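Local coordinates for protein Cas13d (uncultured Ruminococcus sp, PDB 6IV9) that probably acts as a CRISPR RNA-guided ribonuclease, with two HEPN domains that serve crRNA maturation and target RNA cleavage, at residues E154-K157 / K162-D165; R754-Y759 / K769-D774; I763-S768 / D787-S792. The protein carries 2 engineered substitutions. One frame throughout, in Å; residues are numbered along the deposited sequence.

Contact 1 (E154-K157 / K162-D165)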
loop_
_atom_site.group_PDB
_atom_site.type_symbol
_atom_site.label_atom_id
_atom_site.label_comp_id
_atom_site.label_asym_id
_atom_site.label_seq_id
_atom_site.Cartn_x
_atom_site.Cartn_y
_atom_site.Cartn_z
ATOM N N GLU A 154 -6.303 22.614 18.281
ATOM C CA GLU A 154 -7.507 21.761 18.233
ATOM C C GLU A 154 -7.082 20.293 18.250
ATOM O O GLU A 154 -7.699 19.525 18.931
ATOM C CB GLU A 154 -8.266 22.033 16.943
ATOM C CG GLU A 154 -9.359 23.055 17.073
ATOM C CD GLU A 154 -10.039 23.139 18.428
ATOM O OE1 GLU A 154 -10.835 22.258 18.731
ATOM O OE2 GLU A 154 -9.740 24.089 19.165
ATOM N N LEU A 155 -6.051 19.942 17.495
ATOM C CA LEU A 155 -5.583 18.541 17.455
ATOM C C LEU A 155 -5.064 18.099 18.826
ATOM O O LEU A 155 -5.411 17.033 19.237
ATOM C CB LEU A 155 -4.525 18.407 16.365
ATOM C CG LEU A 155 -5.105 18.375 14.956
ATOM C CD1 LEU A 155 -4.044 18.586 13.904
ATOM C CD2 LEU A 155 -5.842 17.079 14.728
ATOM N N GLU A 156 -4.292 18.936 19.508
ATOM C CA GLU A 156 -3.761 18.561 20.841
ATOM C C GLU A 156 -4.932 18.334 21.793
ATOM O O GLU A 156 -4.905 17.381 22.527
ATOM C CB GLU A 156 -2.851 19.660 21.376
ATOM C CG GLU A 156 -1.535 19.752 20.638
ATOM C CD GLU A 156 -0.696 20.988 20.904
ATOM O OE1 GLU A 156 0.443 20.985 20.505
ATOM O OE2 GLU A 156 -1.203 21.936 21.492
ATOM N N LYS A 157 -5.930 19.196 21.746
ATOM C CA LYS A 157 -7.089 18.997 22.646
ATOM C C LYS A 157 -7.784 17.669 22.330
ATOM O O LYS A 157 -8.083 16.952 23.239
ATOM C CB LYS A 157 -8.075 20.147 22.487
ATOM C CG LYS A 157 -7.576 21.484 22.995
ATOM C CD LYS A 157 -8.685 22.485 23.139
ATOM C CE LYS A 157 -8.638 23.582 22.108
ATOM N NZ LYS A 157 -9.937 24.281 22.013
ATOM N N LYS A 162 -5.663 18.746 26.144
ATOM C CA LYS A 162 -5.199 20.122 26.441
ATOM C C LYS A 162 -4.169 20.549 25.397
ATOM O O LYS A 162 -3.732 19.708 24.647
ATOM C CB LYS A 162 -4.584 20.186 27.838
ATOM C CG LYS A 162 -3.591 19.082 28.142
ATOM C CD LYS A 162 -2.836 19.305 29.406
ATOM C CE LYS A 162 -1.991 20.551 29.354
ATOM N NZ LYS A 162 -2.146 21.355 30.587
ATOM N N THR A 163 -3.856 21.835 25.347
ATOM C CA THR A 163 -2.825 22.363 24.422
ATOM C C THR A 163 -1.456 22.277 25.095
ATOM O O THR A 163 -1.422 22.198 26.297
ATOM C CB THR A 163 -3.150 23.784 23.969
ATOM O OG1 THR A 163 -2.998 24.636 25.098
ATOM C CG2 THR A 163 -4.540 23.894 23.390
ATOM N N PHE A 164 -0.390 22.339 24.311
ATOM C CA PHE A 164 0.973 22.241 24.863
ATOM C C PHE A 164 1.858 23.297 24.230
ATOM O O PHE A 164 1.698 23.575 23.065
ATOM C CB PHE A 164 1.572 20.869 24.569
ATOM C CG PHE A 164 0.903 19.756 25.320
ATOM C CD1 PHE A 164 1.338 19.398 26.577
ATOM C CD2 PHE A 164 -0.188 19.105 24.792
ATOM C CE1 PHE A 164 0.711 18.392 27.280
ATOM C CE2 PHE A 164 -0.812 18.095 25.495
ATOM C CZ PHE A 164 -0.360 17.743 26.734
ATOM N N ASP A 165 2.830 23.778 24.997
ATOM C CA ASP A 165 3.815 24.760 24.495
ATOM C C ASP A 165 5.069 24.025 24.027
ATOM O O ASP A 165 6.139 24.328 24.478
ATOM C CB ASP A 165 4.126 25.825 25.532
ATOM C CG ASP A 165 3.944 27.171 24.886
ATOM O OD1 ASP A 165 3.028 27.906 25.323
ATOM O OD2 ASP A 165 4.650 27.425 23.897
#
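In the helix-loop-helix connection between helices 152-160 and 168-197, E156 reaches from the middle of the first helix to the backbone of F164, where the chain runs back past it. F164 N gives its hydrogen to E156 OE2 at 3.0 Å, with an N-H...O angle of 155°. The donor stands above the carboxylate plane, 60° out of it. With CG anti to the carbonyl carbon (chi1 -71°) and the chain extended beyond, E156 spans the distance without bending, a reach that the length of glutamate provides. Its CB rests 3.4 Å from K162 O, and CD lies at the edge of the F164 ring, a ring stacked on H169 of the next helix. The other carboxylate oxygen, OE1, is paired with K152 on the same helix, so the two oxygens serve different partners. Were E156 replaced by alanine, F164 N would probably lose its acceptor and K152 its countercharge, leaving the loop freer to shift. Beside this bond, K157 CG touches T163 CG2 at 3.9 Å, the two side chains pointing the same way. The lysine then leads away along its own helix, where NZ meets the syn side of E154 OE2 at 2.9 Å.

Contact 2 (R754-Y759 / K769-D774); sequences RDFGLY and KNLKND
The ring of F756 carries L771 on one face, with CB 4.0 Å from the ring centroid and only 12° off the normal, a CH-pi contact over the centre. L771 CD1 extends the cover, 4.1 Å from F756 CD1. At the edge, in the ring plane, K769 O lies 3.6 Å from CZ, where the weakly positive rim of an aromatic ring suits an oxygen; that carbonyl also accepts a hydrogen bond from K760. L766 approaches obliquely from the side opposite L771, and I777 touches both F756 and L771. The ring reaches the loop because CG stands anti to the backbone N (chi1 174°), while L771 slides past it in the opposite direction. A second flat group lies further back on the helix: the R754 guanidinium holds D755 OD1 in its plane, with NE at 2.8 Å and NH2 at 2.9 Å. D755 OD2 is taken by Y899. L771 begins a short 3-10 segment; beyond it, D774 caps a backbone N at the turn leading into helix 777-788. This is a helix-loop-helix connection in which F756 of the first helix packs on L771 of the loop, joining helices 713-760 and 777-788 in the C-terminal region, probably within the second HEPN domain.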
loop_
_atom_site.group_PDB
_atom_site.type_symbol
_atom_site.label_atom_id
_atom_site.label_comp_id
_atom_site.label_asym_id
_atom_site.label_seq_id
_atom_site.Cartn_x
_atom_site.Cartn_y
_atom_site.Cartn_z
ATOM N N ARG A 754 -12.097 15.777 7.226
ATOM C CA ARG A 754 -11.437 15.847 8.548
ATOM C C ARG A 754 -11.118 17.303 8.912
ATOM O O ARG A 754 -11.421 17.709 10.005
ATOM C CB ARG A 754 -10.137 15.052 8.440
ATOM C CG ARG A 754 -9.188 15.196 9.619
ATOM C CD ARG A 754 -7.775 14.785 9.269
ATOM N NE ARG A 754 -7.068 15.821 8.563
ATOM C CZ ARG A 754 -5.921 15.662 7.950
ATOM N NH1 ARG A 754 -5.335 14.489 7.967
ATOM N NH2 ARG A 754 -5.351 16.671 7.331
ATOM N N ASP A 755 -10.517 18.036 7.989
ATOM C CA ASP A 755 -10.106 19.447 8.193
ATOM C C ASP A 755 -11.339 20.330 8.409
ATOM O O ASP A 755 -11.300 21.174 9.268
ATOM C CB ASP A 755 -9.155 19.907 7.089
ATOM C CG ASP A 755 -7.840 19.142 7.053
ATOM O OD1 ASP A 755 -7.479 18.573 8.060
ATOM O OD2 ASP A 755 -7.206 19.140 6.027
ATOM N N PHE A 756 -12.406 20.084 7.662
ATOM C CA PHE A 756 -13.636 20.891 7.827
ATOM C C PHE A 756 -14.154 20.698 9.250
ATOM O O PHE A 756 -14.493 21.660 9.887
ATOM C CB PHE A 756 -14.705 20.496 6.812
ATOM C CG PHE A 756 -16.027 21.181 7.030
ATOM C CD1 PHE A 756 -16.258 22.448 6.537
ATOM C CD2 PHE A 756 -17.028 20.573 7.755
ATOM C CE1 PHE A 756 -17.475 23.075 6.736
ATOM C CE2 PHE A 756 -18.240 21.205 7.964
ATOM C CZ PHE A 756 -18.459 22.454 7.452
ATOM N N GLY A 757 -14.155 19.467 9.729
ATOM C CA GLY A 757 -14.608 19.207 11.101
ATOM C C GLY A 757 -13.744 19.925 12.117
ATOM O O GLY A 757 -14.271 20.349 13.110
ATOM N N LEU A 758 -12.429 19.948 11.930
ATOM C CA LEU A 758 -11.540 20.649 12.890
ATOM C C LEU A 758 -11.714 22.164 12.792
ATOM O O LEU A 758 -11.875 22.798 13.790
ATOM C CB LEU A 758 -10.096 20.239 12.623
ATOM C CG LEU A 758 -9.771 18.793 12.964
ATOM C CD1 LEU A 758 -8.596 18.293 12.152
ATOM C CD2 LEU A 758 -9.526 18.639 14.450
ATOM N N TYR A 759 -11.742 22.699 11.586
ATOM C CA TYR A 759 -11.887 24.163 11.404
ATOM C C TYR A 759 -13.232 24.646 11.946
ATOM O O TYR A 759 -13.324 25.736 12.436
ATOM C CB TYR A 759 -11.741 24.542 9.938
ATOM C CG TYR A 759 -10.330 24.743 9.471
ATOM C CD1 TYR A 759 -9.549 25.767 9.963
ATOM C CD2 TYR A 759 -9.795 23.938 8.496
ATOM C CE1 TYR A 759 -8.264 25.978 9.515
ATOM C CE2 TYR A 759 -8.510 24.131 8.040
ATOM C CZ TYR A 759 -7.744 25.155 8.545
ATOM O OH TYR A 759 -6.487 25.339 8.084
ATOM N N LYS A 769 -22.656 25.705 8.634
ATOM C CA LYS A 769 -22.390 25.056 7.325
ATOM C C LYS A 769 -22.363 23.527 7.373
ATOM O O LYS A 769 -21.876 22.979 8.328
ATOM C CB LYS A 769 -21.085 25.606 6.754
ATOM C CG LYS A 769 -20.983 27.117 6.723
ATOM C CD LYS A 769 -22.083 27.740 5.918
ATOM C CE LYS A 769 -21.904 29.223 5.715
ATOM N NZ LYS A 769 -22.508 29.657 4.442
ATOM N N ASN A 770 -22.869 22.905 6.311
ATOM C CA ASN A 770 -22.831 21.440 6.073
ATOM C C ASN A 770 -21.907 21.270 4.861
ATOM O O ASN A 770 -22.203 21.836 3.829
ATOM C CB ASN A 770 -24.228 20.856 5.857
ATOM C CG ASN A 770 -24.245 19.425 5.361
ATOM O OD1 ASN A 770 -24.364 19.174 4.172
ATOM N ND2 ASN A 770 -24.163 18.466 6.263
ATOM N N LEU A 771 -20.841 20.491 4.990
ATOM C CA LEU A 771 -19.829 20.423 3.909
ATOM C C LEU A 771 -20.417 19.922 2.589
ATOM O O LEU A 771 -20.153 20.528 1.579
ATOM C CB LEU A 771 -18.702 19.502 4.364
ATOM C CG LEU A 771 -17.614 19.267 3.330
ATOM C CD1 LEU A 771 -16.903 20.556 2.996
ATOM C CD2 LEU A 771 -16.634 18.236 3.832
ATOM N N LYS A 772 -21.253 18.897 2.642
ATOM C CA LYS A 772 -21.815 18.272 1.420
ATOM C C LYS A 772 -22.696 19.245 0.627
ATOM O O LYS A 772 -22.854 19.018 -0.544
ATOM C CB LYS A 772 -22.446 16.919 1.740
ATOM C CG LYS A 772 -21.496 15.935 2.408
ATOM C CD LYS A 772 -21.838 14.468 2.196
ATOM C CE LYS A 772 -20.835 13.506 2.804
ATOM N NZ LYS A 772 -19.519 14.149 3.027
ATOM N N ASN A 773 -23.236 20.281 1.262
ATOM C CA ASN A 773 -24.059 21.287 0.541
ATOM C C ASN A 773 -23.171 22.004 -0.476
ATOM O O ASN A 773 -23.672 22.391 -1.502
ATOM C CB ASN A 773 -24.727 22.280 1.491
ATOM C CG ASN A 773 -25.830 21.664 2.322
ATOM O OD1 ASN A 773 -26.346 20.606 1.993
ATOM N ND2 ASN A 773 -26.204 22.317 3.403
ATOM N N ASP A 774 -21.929 22.271 -0.101
ATOM C CA ASP A 774 -20.956 22.924 -0.998
ATOM C C ASP A 774 -19.565 22.547 -0.508
ATOM O O ASP A 774 -19.121 23.139 0.452
ATOM C CB ASP A 774 -21.154 24.437 -1.043
ATOM C CG ASP A 774 -20.337 25.123 -2.121
ATOM O OD1 ASP A 774 -19.504 24.464 -2.710
ATOM O OD2 ASP A 774 -20.549 26.299 -2.345
#

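Contact 3 (I763-S768 / D787-S792)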
loop_
_atom_site.group_PDB
_atom_site.type_symbol
_atom_site.label_atom_id
_atom_site.label_comp_id
_atom_site.label_asym_id
_atom_site.label_seq_id
_atom_site.Cartn_x
_atom_site.Cartn_y
_atom_site.Cartn_z
ATOM N N ILE A 763 -13.647 28.222 13.659
ATOM C CA ILE A 763 -14.068 29.319 12.747
ATOM C C ILE A 763 -15.570 29.542 12.931
ATOM O O ILE A 763 -16.348 28.717 12.502
ATOM C CB ILE A 763 -13.731 28.988 11.283
ATOM C CG1 ILE A 763 -12.303 28.477 11.116
ATOM C CG2 ILE A 763 -14.012 30.169 10.387
ATOM C CD1 ILE A 763 -11.263 29.525 11.314
ATOM N N PRO A 764 -15.989 30.687 13.499
ATOM C CA PRO A 764 -17.397 30.991 13.733
ATOM C C PRO A 764 -18.194 31.012 12.428
ATOM O O PRO A 764 -19.275 30.555 12.404
ATOM C CB PRO A 764 -17.351 32.410 14.305
ATOM C CG PRO A 764 -16.009 32.476 14.965
ATOM C CD PRO A 764 -15.117 31.734 14.000
ATOM N N GLU A 765 -17.550 31.437 11.351
ATOM C CA GLU A 765 -18.187 31.568 10.017
ATOM C C GLU A 765 -18.678 30.218 9.477
ATOM O O GLU A 765 -19.519 30.229 8.602
ATOM C CB GLU A 765 -17.218 32.238 9.050
ATOM C CG GLU A 765 -17.051 33.719 9.290
ATOM C CD GLU A 765 -16.107 34.086 10.416
ATOM O OE1 GLU A 765 -15.489 33.198 10.973
ATOM O OE2 GLU A 765 -16.004 35.271 10.727
ATOM N N LEU A 766 -18.122 29.112 9.965
ATOM C CA LEU A 766 -18.456 27.746 9.494
ATOM C C LEU A 766 -19.532 27.149 10.400
ATOM O O LEU A 766 -19.991 26.078 10.118
ATOM C CB LEU A 766 -17.183 26.908 9.629
ATOM C CG LEU A 766 -16.403 26.548 8.369
ATOM C CD1 LEU A 766 -16.569 27.551 7.259
ATOM C CD2 LEU A 766 -14.940 26.313 8.678
ATOM N N ALA A 767 -20.017 27.926 11.354
ATOM C CA ALA A 767 -20.905 27.381 12.399
ATOM C C ALA A 767 -22.164 26.709 11.846
ATOM O O ALA A 767 -22.471 25.634 12.317
ATOM C CB ALA A 767 -21.251 28.488 13.356
ATOM N N SER A 768 -22.849 27.288 10.869
ATOM C CA SER A 768 -24.095 26.624 10.409
ATOM C C SER A 768 -23.890 25.809 9.124
ATOM O O SER A 768 -24.876 25.279 8.620
ATOM C CB SER A 768 -25.162 27.648 10.209
ATOM O OG SER A 768 -24.818 28.472 9.118
ATOM N N ASP A 787 -8.340 37.691 3.199
ATOM C CA ASP A 787 -8.548 39.021 2.578
ATOM C C ASP A 787 -9.122 40.040 3.575
ATOM O O ASP A 787 -8.632 41.150 3.589
ATOM C CB ASP A 787 -9.424 38.930 1.326
ATOM C CG ASP A 787 -8.935 37.988 0.232
ATOM O OD1 ASP A 787 -7.715 37.827 0.070
ATOM O OD2 ASP A 787 -9.794 37.434 -0.459
ATOM N N ASP A 788 -10.102 39.654 4.383
ATOM C CA ASP A 788 -10.830 40.601 5.264
ATOM C C ASP A 788 -10.252 40.774 6.672
ATOM O O ASP A 788 -10.670 41.720 7.320
ATOM C CB ASP A 788 -12.258 40.112 5.483
ATOM C CG ASP A 788 -13.055 39.869 4.214
ATOM O OD1 ASP A 788 -12.639 40.346 3.165
ATOM O OD2 ASP A 788 -14.082 39.200 4.300
ATOM N N ARG A 789 -9.343 39.920 7.126
ATOM C CA ARG A 789 -8.874 40.004 8.534
ATOM C C ARG A 789 -7.352 40.030 8.609
ATOM O O ARG A 789 -6.725 39.950 7.581
ATOM C CB ARG A 789 -9.408 38.823 9.341
ATOM C CG ARG A 789 -10.922 38.734 9.371
ATOM C CD ARG A 789 -11.357 37.562 10.212
ATOM N NE ARG A 789 -12.377 37.912 11.179
ATOM C CZ ARG A 789 -13.630 37.499 11.135
ATOM N NH1 ARG A 789 -14.441 37.958 10.201
ATOM N NH2 ARG A 789 -14.075 36.647 12.040
ATOM N N ASN A 790 -6.809 40.235 9.804
ATOM C CA ASN A 790 -5.337 40.257 9.977
ATOM C C ASN A 790 -4.858 38.902 10.477
ATOM O O ASN A 790 -3.856 38.436 10.004
ATOM C CB ASN A 790 -4.913 41.333 10.968
ATOM C CG ASN A 790 -5.026 42.698 10.344
ATOM O OD1 ASN A 790 -4.489 42.916 9.268
ATOM N ND2 ASN A 790 -5.760 43.584 10.985
ATOM N N GLU A 791 -5.536 38.358 11.470
ATOM C CA GLU A 791 -5.164 37.039 12.021
ATOM C C GLU A 791 -5.603 35.950 11.031
ATOM O O GLU A 791 -6.580 36.167 10.334
ATOM C CB GLU A 791 -5.779 36.919 13.412
ATOM C CG GLU A 791 -7.055 36.108 13.481
ATOM C CD GLU A 791 -8.287 36.530 12.694
ATOM O OE1 GLU A 791 -8.665 35.787 11.746
ATOM O OE2 GLU A 791 -8.920 37.547 13.060
ATOM N N SER A 792 -4.832 34.874 10.902
ATOM C CA SER A 792 -5.269 33.755 10.032
ATOM C C SER A 792 -4.797 32.412 10.584
ATOM O O SER A 792 -3.614 32.268 10.813
ATOM C CB SER A 792 -4.817 33.921 8.627
ATOM O OG SER A 792 -5.172 32.790 7.862
#
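E765 OE2 is gripped by both terminal nitrogens of R789. The bond from NH2 is 2.7 Å long and arrives on the syn side of the oxygen; that from NH1, at 3.2 Å, is weak. One oxygen thus sits across the end of the guanidinium instead of two oxygens pairing with two nitrogens. The flat groups are not coplanar: their planes are 60° apart, and the oxygen is tilted 29° from the guanidinium plane, so charge attraction probably contributes more than directional bonding. The side chains come from opposite directions, bridging backbones whose nearest CA atoms, those of E765 and D788, are still 12.6 Å apart. Only long side chains could close such a gap. The glutamate bends at its second torsion (chi2 80°), which brings its carboxylate round to the arginine, and it also touches T781.

At the NE edge of the guanidinium, away from E765, E791 OE2 lies in its plane 4.0 Å from NE, a long ion pair that makes the arginine the middle member of a three-residue charge network. Behind E765, a 3-10 turn sets the position of the acid: L766 N bonds to I763 O at 3.1 Å and A767 N to P764 O at 2.9 Å. Proline suits the first place of such a turn, while I763 and L766 pack against helix 777-788. R789 is itself the first residue to leave helical geometry after that helix. This is a surface salt-bridge network spanning two loops, those before and after helix 777-788 of an all-helical region.

How the contacts relate
From the N terminus, contact 1 comes first and is complete in itself, closing the short loop between helices 152-160 and 168-197. Far later in the chain, contacts 2 and 3 cross: 754-759 opens contact 2, 763-768 opens contact 3, then 769-774 and 787-792 close them in turn. Together they bind the loop after helix 713-760 back to that helix and across to the far end of helix 777-788. L766 joins the pair, its CD2 lying 3.9 Å from Y759 CB. Contact 1 meets contact 2 through L155 CD2 and L758 CD1, 4.0 Å apart, so an N-terminal helix packs against the long C-terminal one.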